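Afp2 (PDB 6RBN) probably forms, together with Afp3, the contractile helical sheath that surrounds the inner tube of the anti-feeding prophage, an injection machine related to phage tails. Local coordinates at residues V29-Y34 / D98-I103; W309-G314 / I331-A336. All coordinates share one frame; numbering follows the deposited sequence.

Interaction 1: V29-Y34 / D98-I103; sequences VPLFAY and DDITLI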
loop_
_atom_site.group_PDB
_atom_site.type_symbol
_atom_site.label_atom_id
_atom_site.label_comp_id
_atom_site.label_asym_id
_atom_site.label_seq_id
_atom_site.Cartn_x
_atom_site.Cartn_y
_atom_site.Cartn_z
ATOM N N VAL C 29 -45.137 73.105 -6.137
ATOM C CA VAL C 29 -46.273 72.855 -7.011
ATOM C C VAL C 29 -47.514 73.409 -6.325
ATOM O O VAL C 29 -48.048 72.801 -5.398
ATOM C CB VAL C 29 -46.431 71.356 -7.327
ATOM C CG1 VAL C 29 -47.649 71.117 -8.199
ATOM C CG2 VAL C 29 -45.187 70.819 -7.997
ATOM N N PRO C 30 -47.987 74.578 -6.738
ATOM C CA PRO C 30 -48.997 75.295 -5.962
ATOM C C PRO C 30 -50.422 74.986 -6.400
ATOM O O PRO C 30 -50.681 74.470 -7.487
ATOM C CB PRO C 30 -48.665 76.760 -6.259
ATOM C CG PRO C 30 -48.188 76.709 -7.642
ATOM C CD PRO C 30 -47.446 75.419 -7.813
ATOM N N LEU C 31 -51.350 75.335 -5.516
ATOM C CA LEU C 31 -52.778 75.336 -5.799
ATOM C C LEU C 31 -53.249 76.777 -5.680
ATOM O O LEU C 31 -53.171 77.370 -4.598
ATOM C CB LEU C 31 -53.531 74.415 -4.837
ATOM C CG LEU C 31 -55.032 74.153 -4.989
ATOM C CD1 LEU C 31 -55.354 72.763 -4.531
ATOM C CD2 LEU C 31 -55.845 75.118 -4.157
ATOM N N PHE C 32 -53.737 77.342 -6.777
ATOM C CA PHE C 32 -54.275 78.697 -6.775
ATOM C C PHE C 32 -55.783 78.623 -6.587
ATOM O O PHE C 32 -56.506 78.186 -7.485
ATOM C CB PHE C 32 -53.917 79.423 -8.066
ATOM C CG PHE C 32 -52.468 79.765 -8.182
ATOM C CD1 PHE C 32 -51.967 80.907 -7.587
ATOM C CD2 PHE C 32 -51.603 78.939 -8.871
ATOM C CE1 PHE C 32 -50.631 81.224 -7.693
ATOM C CE2 PHE C 32 -50.269 79.255 -8.981
ATOM C CZ PHE C 32 -49.782 80.395 -8.388
ATOM N N ALA C 33 -56.255 79.050 -5.421
ATOM C CA ALA C 33 -57.675 79.023 -5.113
ATOM C C ALA C 33 -58.348 80.279 -5.647
ATOM O O ALA C 33 -57.866 81.392 -5.416
ATOM C CB ALA C 33 -57.895 78.907 -3.606
ATOM N N TYR C 34 -59.450 80.099 -6.365
ATOM C CA TYR C 34 -60.273 81.213 -6.808
ATOM C C TYR C 34 -61.652 81.130 -6.168
ATOM O O TYR C 34 -62.054 80.095 -5.632
ATOM C CB TYR C 34 -60.385 81.258 -8.338
ATOM C CG TYR C 34 -61.074 80.083 -8.996
ATOM C CD1 TYR C 34 -60.361 78.951 -9.359
ATOM C CD2 TYR C 34 -62.428 80.130 -9.304
ATOM C CE1 TYR C 34 -60.983 77.885 -9.977
ATOM C CE2 TYR C 34 -63.057 79.070 -9.921
ATOM C CZ TYR C 34 -62.331 77.952 -10.257
ATOM O OH TYR C 34 -62.956 76.893 -10.871
ATOM N N ASP C 98 -51.851 64.580 -5.099
ATOM C CA ASP C 98 -50.635 63.972 -4.540
ATOM C C ASP C 98 -49.360 64.791 -4.777
ATOM O O ASP C 98 -48.284 64.450 -4.274
ATOM C CB ASP C 98 -50.460 62.556 -5.113
ATOM C CG ASP C 98 -49.584 61.661 -4.256
ATOM O OD1 ASP C 98 -49.215 62.052 -3.130
ATOM O OD2 ASP C 98 -49.240 60.558 -4.724
ATOM N N ASP C 99 -49.463 65.890 -5.507
ATOM C CA ASP C 99 -48.314 66.616 -6.006
ATOM C C ASP C 99 -48.227 68.010 -5.409
ATOM O O ASP C 99 -47.200 68.675 -5.568
ATOM C CB ASP C 99 -48.398 66.712 -7.536
ATOM C CG ASP C 99 -47.058 66.919 -8.194
ATOM O OD1 ASP C 99 -46.030 66.931 -7.487
ATOM O OD2 ASP C 99 -47.032 67.063 -9.432
ATOM N N ILE C 100 -49.258 68.444 -4.697
ATOM C CA ILE C 100 -49.394 69.823 -4.261
ATOM C C ILE C 100 -48.533 70.052 -3.029
ATOM O O ILE C 100 -48.595 69.287 -2.061
ATOM C CB ILE C 100 -50.867 70.136 -3.973
ATOM C CG1 ILE C 100 -51.685 69.894 -5.231
ATOM C CG2 ILE C 100 -51.042 71.560 -3.510
ATOM C CD1 ILE C 100 -53.145 69.842 -4.992
ATOM N N THR C 101 -47.725 71.106 -3.063
ATOM C CA THR C 101 -46.924 71.530 -1.926
ATOM C C THR C 101 -47.352 72.875 -1.363
ATOM O O THR C 101 -47.125 73.142 -0.183
ATOM C CB THR C 101 -45.447 71.595 -2.316
ATOM O OG1 THR C 101 -45.273 72.551 -3.365
ATOM C CG2 THR C 101 -44.968 70.245 -2.800
ATOM N N LEU C 102 -47.964 73.728 -2.178
ATOM C CA LEU C 102 -48.386 75.057 -1.767
ATOM C C LEU C 102 -49.879 75.235 -1.994
ATOM O O LEU C 102 -50.421 74.779 -3.004
ATOM C CB LEU C 102 -47.625 76.134 -2.540
ATOM C CG LEU C 102 -46.145 76.320 -2.238
ATOM C CD1 LEU C 102 -45.533 77.233 -3.270
ATOM C CD2 LEU C 102 -45.992 76.914 -0.857
ATOM N N ILE C 103 -50.540 75.900 -1.056
ATOM C CA ILE C 103 -51.909 76.372 -1.240
ATOM C C ILE C 103 -51.851 77.890 -1.257
ATOM O O ILE C 103 -51.581 78.525 -0.230
ATOM C CB ILE C 103 -52.858 75.856 -0.153
ATOM C CG1 ILE C 103 -52.999 74.342 -0.252
ATOM C CG2 ILE C 103 -54.218 76.512 -0.279
ATOM C CD1 ILE C 103 -53.780 73.738 0.878
#
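Asp99 meets Val29 mainly through its backbone: the carbonyl O of Asp99 lies 3.3 Å from Val29 CB, against the branching point of the valine. The two side chains cross at about a right angle, and Val29 CG2 comes only loosely near the Asp99 carboxylate.

At Ile100 the approach splits in two. Its CA-H leans on Val29 O, while the side chain reaches on to Leu31, where CD1 of Ile100 sits 3.7 Å from CD1 of Leu31. The leucine gets there by an extended first torsion, with CG opposite the backbone N (chi1 -175°).

Next comes Thr101. Thr101 OG1, placed between its own N and carbonyl carbon (chi1 61°), accepts a hydrogen bond from Val29 N at 2.8 Å and also hydrogen-bonds Thr27 O, so the hydroxyl is held between two backbone groups just ahead of strand 30-34. Val29 O answers by receiving Thr101 N at 2.9 Å, and it takes a second, weak bond from Leu102 N.

With Leu102 the strand proper begins. Leu102 O accepts a hydrogen bond from Leu31 N at 2.7 Å. Leu102 CB lies 3.9 Å from Pro30 CB on the sheet face they share. Ile103 turns to the other face with Leu31; their side chains touch loosely, CG2 of Ile103 to CD2 of Leu31. Helix 90-97 packs on that second face, where Val94 meets both residues, whereas Trp74 of helix 66-75 lies against Pro30 on the first.

Strand 30-34 thus sits between parallel strands 82-86 and 102-105, and helix 90-97 bridges over it from one to the other: a beta-alpha-beta crossover that skips one strand, in an alpha/beta sheet with helices on both faces.

Interaction 2: W309-G314 / I331-A336; sequences WFVQVG and IKIGLA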
loop_
_atom_site.group_PDB
_atom_site.type_symbol
_atom_site.label_atom_id
_atom_site.label_comp_id
_atom_site.label_asym_id
_atom_site.label_seq_id
_atom_site.Cartn_x
_atom_site.Cartn_y
_atom_site.Cartn_z
ATOM N N TRP C 309 -28.057 64.307 11.749
ATOM C CA TRP C 309 -29.260 63.491 11.765
ATOM C C TRP C 309 -28.998 62.209 12.539
ATOM O O TRP C 309 -27.852 61.813 12.752
ATOM C CB TRP C 309 -29.750 63.152 10.348
ATOM C CG TRP C 309 -28.939 62.111 9.636
ATOM C CD1 TRP C 309 -29.197 60.776 9.582
ATOM C CD2 TRP C 309 -27.731 62.312 8.896
ATOM N NE1 TRP C 309 -28.235 60.134 8.853
ATOM C CE2 TRP C 309 -27.321 61.057 8.420
ATOM C CE3 TRP C 309 -26.961 63.433 8.589
ATOM C CZ2 TRP C 309 -26.174 60.890 7.655
ATOM C CZ3 TRP C 309 -25.823 63.264 7.833
ATOM C CH2 TRP C 309 -25.440 62.005 7.373
ATOM N N PHE C 310 -30.082 61.560 12.960
ATOM C CA PHE C 310 -30.027 60.182 13.426
ATOM C C PHE C 310 -31.252 59.447 12.911
ATOM O O PHE C 310 -32.335 60.021 12.790
ATOM C CB PHE C 310 -29.934 60.067 14.964
ATOM C CG PHE C 310 -31.160 60.533 15.709
ATOM C CD1 PHE C 310 -31.289 61.855 16.084
ATOM C CD2 PHE C 310 -32.152 59.637 16.087
ATOM C CE1 PHE C 310 -32.397 62.284 16.782
ATOM C CE2 PHE C 310 -33.266 60.062 16.771
ATOM C CZ PHE C 310 -33.386 61.387 17.122
ATOM N N VAL C 311 -31.065 58.169 12.595
ATOM C CA VAL C 311 -32.140 57.271 12.193
ATOM C C VAL C 311 -32.004 56.009 13.025
ATOM O O VAL C 311 -30.904 55.457 13.133
ATOM C CB VAL C 311 -32.076 56.931 10.690
ATOM C CG1 VAL C 311 -33.157 55.939 10.317
ATOM C CG2 VAL C 311 -32.208 58.174 9.844
ATOM N N GLN C 312 -33.101 55.554 13.626
ATOM C CA GLN C 312 -33.048 54.330 14.409
ATOM C C GLN C 312 -34.355 53.556 14.334
ATOM O O GLN C 312 -35.441 54.139 14.294
ATOM C CB GLN C 312 -32.671 54.635 15.861
ATOM C CG GLN C 312 -33.577 55.590 16.576
ATOM C CD GLN C 312 -33.033 55.964 17.930
ATOM O OE1 GLN C 312 -32.016 55.429 18.366
ATOM N NE2 GLN C 312 -33.686 56.902 18.591
ATOM N N VAL C 313 -34.225 52.232 14.303
ATOM C CA VAL C 313 -35.341 51.296 14.223
ATOM C C VAL C 313 -34.890 49.964 14.817
ATOM O O VAL C 313 -33.758 49.519 14.590
ATOM C CB VAL C 313 -35.850 51.170 12.769
ATOM C CG1 VAL C 313 -34.730 50.823 11.808
ATOM C CG2 VAL C 313 -36.955 50.139 12.664
ATOM N N GLY C 314 -35.739 49.343 15.631
ATOM C CA GLY C 314 -35.352 48.103 16.272
ATOM C C GLY C 314 -36.562 47.317 16.720
ATOM O O GLY C 314 -37.706 47.749 16.565
ATOM N N ILE C 331 -40.226 53.819 12.469
ATOM C CA ILE C 331 -38.926 54.463 12.432
ATOM C C ILE C 331 -39.031 55.681 13.340
ATOM O O ILE C 331 -40.129 56.108 13.695
ATOM C CB ILE C 331 -38.561 54.867 10.986
ATOM C CG1 ILE C 331 -38.986 53.790 9.989
ATOM C CG2 ILE C 331 -37.061 55.057 10.810
ATOM C CD1 ILE C 331 -38.288 52.466 10.124
ATOM N N LYS C 332 -37.898 56.236 13.760
ATOM C CA LYS C 332 -37.910 57.607 14.246
ATOM C C LYS C 332 -36.635 58.312 13.821
ATOM O O LYS C 332 -35.532 57.779 13.967
ATOM C CB LYS C 332 -38.133 57.700 15.762
ATOM C CG LYS C 332 -37.142 57.054 16.677
ATOM C CD LYS C 332 -37.558 57.368 18.097
ATOM C CE LYS C 332 -38.862 56.675 18.445
ATOM N NZ LYS C 332 -39.258 56.895 19.861
ATOM N N ILE C 333 -36.812 59.499 13.252
ATOM C CA ILE C 333 -35.766 60.248 12.572
ATOM C C ILE C 333 -35.718 61.632 13.197
ATOM O O ILE C 333 -36.759 62.270 13.368
ATOM C CB ILE C 333 -36.051 60.337 11.061
ATOM C CG1 ILE C 333 -36.127 58.939 10.451
ATOM C CG2 ILE C 333 -34.993 61.151 10.354
ATOM C CD1 ILE C 333 -36.755 58.888 9.103
ATOM N N GLY C 334 -34.535 62.084 13.553
ATOM C CA GLY C 334 -34.358 63.444 14.032
ATOM C C GLY C 334 -33.265 64.123 13.242
ATOM O O GLY C 334 -32.258 63.509 12.918
ATOM N N LEU C 335 -33.482 65.397 12.926
ATOM C CA LEU C 335 -32.545 66.120 12.076
ATOM C C LEU C 335 -32.652 67.611 12.360
ATOM O O LEU C 335 -33.729 68.109 12.682
ATOM C CB LEU C 335 -32.800 65.792 10.598
ATOM C CG LEU C 335 -34.150 66.023 9.919
ATOM C CD1 LEU C 335 -34.185 67.335 9.184
ATOM C CD2 LEU C 335 -34.468 64.876 8.986
ATOM N N ALA C 336 -31.525 68.308 12.245
ATOM C CA ALA C 336 -31.396 69.696 12.670
ATOM C C ALA C 336 -31.310 70.620 11.463
ATOM O O ALA C 336 -30.599 70.321 10.499
ATOM C CB ALA C 336 -30.164 69.878 13.556
#
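Phe310 lays its ring over Gly334 in an antiparallel two-stranded sheet of the sheath C-terminal domain, where the axes of segments 309-312 and 332-335 approach to 4.8 Å. From Phe310 CB, CG stands between the backbone N and the carbonyl carbon (chi1 67°), which swings the ring across to the partner strand. Phe310 CD1 then passes 3.7 Å from Gly334 O. Phe310 CE1 rests 3.6 Å from Gly334 CA, which makes a CH-pi contact with the ring face, possible because glycine has no side chain in the way. Out to Phe310 CZ the ring stays over the glycine, whose Gly334 N stands 3.8 Å from the Phe310 ring plane, over its centre. Phe310 and Gly334 also exchange a pair of backbone hydrogen bonds.

Beside the ring, the Gln312 and Lys332 side chains cross at a slant, CG against CG, with Gln312 NE2 passing near Lys332 CD; Lys332 NZ goes on to Ser17 O of an Afp3 chain. On the opposite face Val311 nestles beside Ile333 and packs on helix 277-295. Ile333 and Gly334 also pair with a parallel strand of another Afp3 chain, so the sheet continues between subunits. At the far end, Ile331 CD1 touches Val313 CG2 at 3.7 Å.

Interaction 1 closes before interaction 2 opens, so the two stand in series along the chain, their centres 29 Å apart and their nearest atoms about 16 Å apart. They share no sheet. The centre of interaction 1 lies about 9 Å from the centre of the folded chain, inside the mixed sheet that includes strands 30-34 and 102-105; that of interaction 2 lies about 26 Å from it, on a separate two-stranded sheet backed by helix 277-295. The first is therefore buried within one subunit, while the second sits at the interface, where a strand of one Afp3 chain extends the sheet and a second Afp3 chain packs nearby.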